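Long-range contacts in endoglucanase (Clostridium thermocellum, PDB 2E4T), which probably hydrolyses internal beta-1,4-glucosidic bonds in cellulose and xyloglucan through its family 44 glycoside hydrolase domain, the part of the multidomain protein crystallised here: residues A18-I23 with T420-E425; R133-K138 with D154-D159. One frame throughout, in Å; residues are numbered along the deposited sequence. Where two conformers were deposited one is given.

Contact 1: A18-I23 with T420-E425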
loop_
_atom_site.group_PDB
_atom_site.type_symbol
_atom_site.label_atom_id
_atom_site.label_comp_id
_atom_site.label_asym_id
_atom_site.label_seq_id
_atom_site.Cartn_x
_atom_site.Cartn_y
_atom_site.Cartn_z
ATOM N N ALA A 18 11.831 25.279 1.557
ATOM C CA ALA A 18 12.651 24.407 2.362
ATOM C C ALA A 18 12.145 22.963 2.287
ATOM O O ALA A 18 10.931 22.678 2.242
ATOM C CB ALA A 18 12.641 24.838 3.808
ATOM N N GLU A 19 13.113 22.042 2.326
ATOM C CA GLU A 19 12.816 20.616 2.447
ATOM C C GLU A 19 11.959 20.130 1.280
ATOM O O GLU A 19 11.208 19.165 1.440
ATOM C CB GLU A 19 12.256 20.221 3.790
ATOM C CG GLU A 19 13.228 20.666 4.906
ATOM C CD GLU A 19 12.719 20.436 6.314
ATOM O OE1 GLU A 19 11.653 19.830 6.542
ATOM O OE2 GLU A 19 13.394 20.892 7.259
ATOM N N ARG A 20 12.141 20.699 0.101
ATOM C CA ARG A 20 11.321 20.280 -1.024
ATOM C C ARG A 20 11.682 18.857 -1.431
ATOM O O ARG A 20 12.862 18.528 -1.588
ATOM C CB ARG A 20 11.485 21.191 -2.239
ATOM C CG ARG A 20 10.945 22.607 -2.031
ATOM C CD ARG A 20 10.995 23.405 -3.344
ATOM N NE ARG A 20 10.364 24.709 -3.163
ATOM C CZ ARG A 20 10.053 25.506 -4.165
ATOM N NH1 ARG A 20 10.394 25.237 -5.399
ATOM N NH2 ARG A 20 9.363 26.637 -3.878
ATOM N N LYS A 21 10.651 18.038 -1.651
ATOM C CA LYS A 21 10.872 16.648 -2.052
ATOM C C LYS A 21 9.654 16.166 -2.784
ATOM O O LYS A 21 8.526 16.472 -2.392
ATOM C CB LYS A 21 11.295 15.773 -0.896
ATOM C CG LYS A 21 10.342 15.857 0.183
ATOM C CD LYS A 21 10.635 14.882 1.288
ATOM C CE LYS A 21 11.912 15.200 2.044
ATOM N NZ LYS A 21 11.778 16.498 2.808
ATOM N N PRO A 22 9.829 15.363 -3.840
ATOM C CA PRO A 22 8.657 14.883 -4.568
ATOM C C PRO A 22 7.833 13.916 -3.683
ATOM O O PRO A 22 8.393 13.080 -2.969
ATOM C CB PRO A 22 9.259 14.162 -5.762
ATOM C CG PRO A 22 10.621 13.750 -5.347
ATOM C CD PRO A 22 11.098 14.865 -4.420
ATOM N N ILE A 23 6.521 14.024 -3.826
ATOM C CA ILE A 23 5.572 13.060 -3.258
ATOM C C ILE A 23 5.232 12.073 -4.379
ATOM O O ILE A 23 4.765 12.455 -5.447
ATOM C CB ILE A 23 4.288 13.757 -2.786
ATOM C CG1 ILE A 23 4.626 14.711 -1.639
ATOM C CG2 ILE A 23 3.241 12.713 -2.367
ATOM C CD1 ILE A 23 3.456 15.617 -1.227
ATOM N N THR A 420 4.857 18.144 -4.626
ATOM C CA THR A 420 6.151 18.425 -4.010
ATOM C C THR A 420 5.892 18.832 -2.558
ATOM O O THR A 420 5.263 19.876 -2.290
ATOM C CB THR A 420 6.866 19.548 -4.769
ATOM O OG1 THR A 420 7.135 19.073 -6.083
ATOM C CG2 THR A 420 8.191 19.927 -4.082
ATOM N N SER A 421 6.348 17.984 -1.622
ATOM C CA SER A 421 6.261 18.290 -0.214
ATOM C C SER A 421 7.156 19.462 0.153
ATOM O O SER A 421 8.286 19.563 -0.392
ATOM C CB SER A 421 6.746 17.038 0.535
ATOM O OG SER A 421 6.815 17.241 1.946
ATOM N N VAL A 422 6.699 20.348 1.051
ATOM C CA VAL A 422 7.504 21.434 1.547
ATOM C C VAL A 422 7.443 21.444 3.074
ATOM O O VAL A 422 6.495 20.875 3.708
ATOM C CB VAL A 422 7.129 22.813 0.980
ATOM C CG1 VAL A 422 7.154 22.766 -0.521
ATOM C CG2 VAL A 422 5.772 23.290 1.489
ATOM N N LYS A 423 8.396 22.148 3.696
ATOM C CA LYS A 423 8.486 22.158 5.145
ATOM C C LYS A 423 7.219 22.756 5.791
ATOM O O LYS A 423 6.796 23.873 5.448
ATOM C CB LYS A 423 9.716 23.005 5.563
ATOM C CG LYS A 423 9.954 23.015 7.065
ATOM C CD LYS A 423 11.281 23.756 7.377
ATOM C CE LYS A 423 11.630 23.658 8.883
ATOM N NZ LYS A 423 11.823 22.213 9.305
ATOM N N CYS A 424 6.679 22.025 6.785
ATOM C CA CYS A 424 5.432 22.441 7.433
ATOM C C CYS A 424 5.460 21.823 8.836
ATOM O O CYS A 424 5.364 20.598 8.966
ATOM C CB CYS A 424 4.225 21.934 6.647
ATOM S SG CYS A 424 2.642 22.281 7.397
ATOM N N GLU A 425 5.639 22.658 9.853
ATOM C CA GLU A 425 5.823 22.208 11.226
ATOM C C GLU A 425 4.647 22.652 12.071
ATOM O O GLU A 425 4.208 23.783 11.932
ATOM C CB GLU A 425 7.139 22.754 11.789
ATOM C CG GLU A 425 8.398 22.459 10.942
ATOM C CD GLU A 425 8.693 21.012 10.740
ATOM O OE1 GLU A 425 8.247 20.155 11.534
ATOM O OE2 GLU A 425 9.416 20.687 9.756
HETATM O O HOH W 1 8.962 18.762 3.018
HETATM O O HOH W 2 11.243 18.893 9.076
#
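Lys21 and Ser421 form the antiparallel hydrogen-bonded pair that joins two neighbouring inner strands of the beta domain packed beside the TIM-like barrel. Lys21 N donates to Ser421 O at 3.1 Å, and Ser421 N returns a bond to Lys21 O at 2.8 Å. Pro22 and Thr420 continue the ladder as a non-hydrogen-bonded pair. In the other direction regular pairing is interrupted where Glu19 takes up a left-handed backbone conformation (phi 60°), but Lys423 N still reaches Ala18 O at 3.0 Å. Water 1 spans the interruption between Glu19 O and Ser421 OG.

Beyond the break the side chains take over. Glu19 extends across Lys423, whose chain is straight as far as CE and turns only at chi4 (61°), placing NZ between two acidic groups. NZ meets Glu19 OE2 at 2.9 Å and Glu425 OE2 at the same distance, in each case from above the carboxylate plane. Water 2 donates to both Glu19 OE1 and Glu425 OE2, and together with the ammonium group it probably eases the repulsion between these two oxygens, 4.0 Å apart. At the far end Ile23 lays CG1 against Ser421 CB at 3.8 Å.

Strand 432-439 flanks strand 420-426 on its other edge, where Thr420 and Val422 bond through their backbones to Ile438 and Ala436, while Arg20 packs on Ile438 and gives NE to the Thr16 carbonyl and NH1 to that of Glu441.

Contact 2: R133-K138 with D154-D159. With CA (calcium ion), chain C; GOL (glycerol), chain H.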
loop_
_atom_site.group_PDB
_atom_site.type_symbol
_atom_site.label_atom_id
_atom_site.label_comp_id
_atom_site.label_asym_id
_atom_site.label_seq_id
_atom_site.Cartn_x
_atom_site.Cartn_y
_atom_site.Cartn_z
ATOM N N ARG A 133 -5.028 -31.674 -8.645
ATOM C CA ARG A 133 -5.737 -30.421 -8.370
ATOM C C ARG A 133 -4.874 -29.179 -8.660
ATOM O O ARG A 133 -5.406 -28.062 -8.559
ATOM C CB ARG A 133 -6.200 -30.373 -6.914
ATOM C CG ARG A 133 -7.056 -31.580 -6.513
ATOM C CD ARG A 133 -8.294 -31.785 -7.362
ATOM N NE ARG A 133 -9.143 -30.596 -7.437
ATOM C CZ ARG A 133 -9.966 -30.193 -6.474
ATOM N NH1 ARG A 133 -10.065 -30.877 -5.335
ATOM N NH2 ARG A 133 -10.672 -29.069 -6.661
ATOM N N TRP A 134 -3.603 -29.369 -8.984
ATOM C CA TRP A 134 -2.675 -28.241 -9.091
ATOM C C TRP A 134 -1.852 -28.331 -10.345
ATOM O O TRP A 134 -1.517 -29.446 -10.826
ATOM C CB TRP A 134 -1.711 -28.276 -7.868
ATOM C CG TRP A 134 -2.386 -28.199 -6.553
ATOM C CD1 TRP A 134 -2.556 -29.216 -5.666
ATOM C CD2 TRP A 134 -3.005 -27.044 -5.952
ATOM N NE1 TRP A 134 -3.221 -28.798 -4.546
ATOM C CE2 TRP A 134 -3.522 -27.453 -4.695
ATOM C CE3 TRP A 134 -3.220 -25.727 -6.389
ATOM C CZ2 TRP A 134 -4.180 -26.557 -3.862
ATOM C CZ3 TRP A 134 -3.899 -24.854 -5.569
ATOM C CH2 TRP A 134 -4.367 -25.274 -4.313
ATOM N N LYS A 135 -1.409 -27.170 -10.812
ATOM C CA LYS A 135 -0.361 -27.080 -11.827
ATOM C C LYS A 135 0.885 -26.464 -11.190
ATOM O O LYS A 135 0.773 -25.518 -10.377
ATOM C CB LYS A 135 -0.804 -26.199 -12.993
ATOM C CG LYS A 135 -2.048 -26.684 -13.711
ATOM C CD LYS A 135 -1.912 -28.056 -14.318
ATOM C CE LYS A 135 -3.174 -28.485 -15.062
ATOM N NZ LYS A 135 -2.991 -29.873 -15.637
ATOM N N GLU A 136 2.054 -27.006 -11.511
ATOM C CA GLU A 136 3.297 -26.486 -11.008
ATOM C C GLU A 136 3.677 -25.190 -11.730
ATOM O O GLU A 136 3.636 -25.153 -12.965
ATOM C CB GLU A 136 4.412 -27.549 -11.216
ATOM C CG GLU A 136 5.765 -27.102 -10.641
ATOM C CD GLU A 136 6.895 -28.025 -10.974
ATOM O OE1 GLU A 136 6.694 -29.265 -10.964
ATOM O OE2 GLU A 136 8.025 -27.511 -11.260
ATOM N N VAL A 137 4.046 -24.167 -10.965
ATOM C CA VAL A 137 4.519 -22.939 -11.564
ATOM C C VAL A 137 5.999 -23.018 -11.850
ATOM O O VAL A 137 6.794 -23.423 -10.984
ATOM C CB VAL A 137 4.267 -21.749 -10.602
ATOM C CG1 VAL A 137 4.909 -20.497 -11.158
ATOM C CG2 VAL A 137 2.736 -21.572 -10.448
ATOM N N LYS A 138 6.372 -22.644 -13.077
ATOM C CA LYS A 138 7.769 -22.410 -13.427
ATOM C C LYS A 138 7.893 -20.954 -13.816
ATOM O O LYS A 138 7.006 -20.403 -14.514
ATOM C CB LYS A 138 8.230 -23.340 -14.558
ATOM C CG LYS A 138 8.387 -24.768 -14.072
ATOM C CD LYS A 138 8.991 -25.645 -15.130
ATOM C CE LYS A 138 9.582 -26.955 -14.580
ATOM N NZ LYS A 138 8.468 -27.796 -13.944
ATOM N N ASP A 154 1.208 -29.840 -17.442
ATOM C CA ASP A 154 1.334 -29.849 -15.979
ATOM C C ASP A 154 1.853 -28.539 -15.369
ATOM O O ASP A 154 1.991 -28.454 -14.142
ATOM C CB ASP A 154 2.271 -30.993 -15.525
ATOM C CG ASP A 154 1.732 -32.367 -15.858
ATOM O OD1 ASP A 154 0.504 -32.473 -16.073
ATOM O OD2 ASP A 154 2.548 -33.320 -15.834
ATOM N N TYR A 155 2.083 -27.511 -16.212
ATOM C CA TYR A 155 2.859 -26.354 -15.803
ATOM C C TYR A 155 2.171 -25.071 -16.183
ATOM O O TYR A 155 1.476 -25.001 -17.168
ATOM C CB TYR A 155 4.250 -26.340 -16.492
ATOM C CG TYR A 155 5.006 -27.591 -16.138
ATOM C CD1 TYR A 155 5.554 -27.729 -14.873
ATOM C CD2 TYR A 155 5.131 -28.656 -17.031
ATOM C CE1 TYR A 155 6.128 -28.903 -14.462
ATOM C CE2 TYR A 155 5.764 -29.849 -16.639
ATOM C CZ TYR A 155 6.236 -29.958 -15.361
ATOM O OH TYR A 155 6.830 -31.144 -15.041
ATOM N N VAL A 156 2.445 -24.024 -15.369
ATOM C CA VAL A 156 2.012 -22.658 -15.690
ATOM C C VAL A 156 3.258 -21.773 -15.581
ATOM O O VAL A 156 4.010 -21.894 -14.611
ATOM C CB VAL A 156 0.915 -22.223 -14.702
ATOM C CG1 VAL A 156 0.546 -20.807 -14.869
ATOM C CG2 VAL A 156 -0.355 -23.126 -14.887
ATOM N N TYR A 157 3.474 -20.919 -16.582
ATOM C CA TYR A 157 4.733 -20.200 -16.688
ATOM C C TYR A 157 4.520 -18.689 -16.413
ATOM O O TYR A 157 3.698 -18.039 -17.076
ATOM C CB TYR A 157 5.327 -20.366 -18.098
ATOM C CG TYR A 157 5.609 -21.822 -18.384
ATOM C CD1 TYR A 157 6.704 -22.443 -17.829
ATOM C CD2 TYR A 157 4.765 -22.584 -19.204
ATOM C CE1 TYR A 157 6.982 -23.781 -18.081
ATOM C CE2 TYR A 157 5.023 -23.940 -19.436
ATOM C CZ TYR A 157 6.165 -24.518 -18.875
ATOM O OH TYR A 157 6.458 -25.850 -19.078
ATOM N N MET A 158 5.277 -18.166 -15.457
ATOM C CA MET A 158 5.113 -16.742 -15.131
ATOM C C MET A 158 5.591 -15.808 -16.229
ATOM O O MET A 158 4.938 -14.780 -16.476
ATOM C CB MET A 158 5.763 -16.379 -13.785
ATOM C CG MET A 158 5.075 -17.011 -12.587
ATOM S SD MET A 158 3.342 -16.526 -12.421
ATOM C CE MET A 158 2.507 -17.949 -13.107
ATOM N N ASP A 159 6.722 -16.110 -16.863
ATOM C CA ASP A 159 7.164 -15.214 -17.917
ATOM C C ASP A 159 6.159 -15.205 -19.096
ATOM O O ASP A 159 5.981 -14.166 -19.725
ATOM C CB ASP A 159 8.619 -15.465 -18.334
ATOM C CG ASP A 159 8.925 -16.847 -18.874
ATOM O OD1 ASP A 159 8.095 -17.771 -18.883
ATOM O OD2 ASP A 159 10.142 -16.969 -19.302
HETATM CA CA CA C . -0.088 -24.936 -18.885
HETATM C C1 GOL H . 9.075 -34.232 -11.490
HETATM O O1 GOL H . 9.307 -35.249 -12.420
HETATM C C2 GOL H . 8.677 -33.046 -12.347
HETATM O O2 GOL H . 7.468 -33.317 -13.042
HETATM C C3 GOL H . 8.679 -31.786 -11.518
HETATM O O3 GOL H . 8.241 -30.820 -12.403
HETATM O O HOH W 3 1.715 -24.472 -20.365
HETATM O O HOH W 4 -1.420 -26.343 -17.486
#
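With CG of Glu136 anti to its backbone N (chi1 -177°) and CG of Tyr155 anti to its carbonyl carbon (chi1 -59°), the two side chains run alongside each other from the same face of the sheet. The carboxylate stands almost perpendicular to the ring (85°), and Glu136 OE1 lies at the ring edge, 3.6 Å from Tyr155 CE1. Both polar ends meet one glycerol hydroxyl, probably from the crystallisation liquor: O3 of the glycerol donates to Glu136 OE1 at 2.6 Å and accepts from Tyr155 OH at 3.0 Å. Farther along this face, Lys138 CB packs obliquely against the Tyr157 ring, 3.7 Å from CD1.

On the reverse face the contacts are apolar. Val156 CG2 touches Lys135 CB at 3.6 Å, the two side chains crossing nearly at right angles, and Val137 CG1 meets Met158 CG at 3.8 Å; Val115 of strand 114-116 adds to this cluster.

Beneath the side chains runs a parallel ladder. Glu136 N donates to Asp154 O at 3.0 Å, Val156 N to Glu136 O, Lys138 N to Val156 O, and Met158 N to Lys138 O. The last bond carries the pairing into the first turn of helix 158-169, for which Tyr157 is the N-cap.

Tyr155 turns its own carbonyl away from the ladder to the calcium ion, 2.3 Å from O. Two waters, the carboxylates of Glu54 and Asp153 and the carbonyl of Asp150 also bind the ion, so this edge strand of a small three-stranded sheet supplies one backbone ligand to the calcium site.

How the contacts relate
The two contacts lie on opposite sides of the chain's centre, their centres 46 Å apart and their nearest atoms about 29 Å apart, so neither touches the other. Contact 1 joins segments separated by nearly 400 residues: the chain passes from strand 8-22 into the first barrel strand, 26-30, and comes back to strand 420-426 after the last, 388-391. Contact 2 is nested within that span. It is far more local, belonging to the connection between barrel strands 104-109 and 180-183, and includes a calcium ligand. Contact 1, by contrast, lies away from both metal sites, in the beta domain, just before the chain enters the first barrel strand.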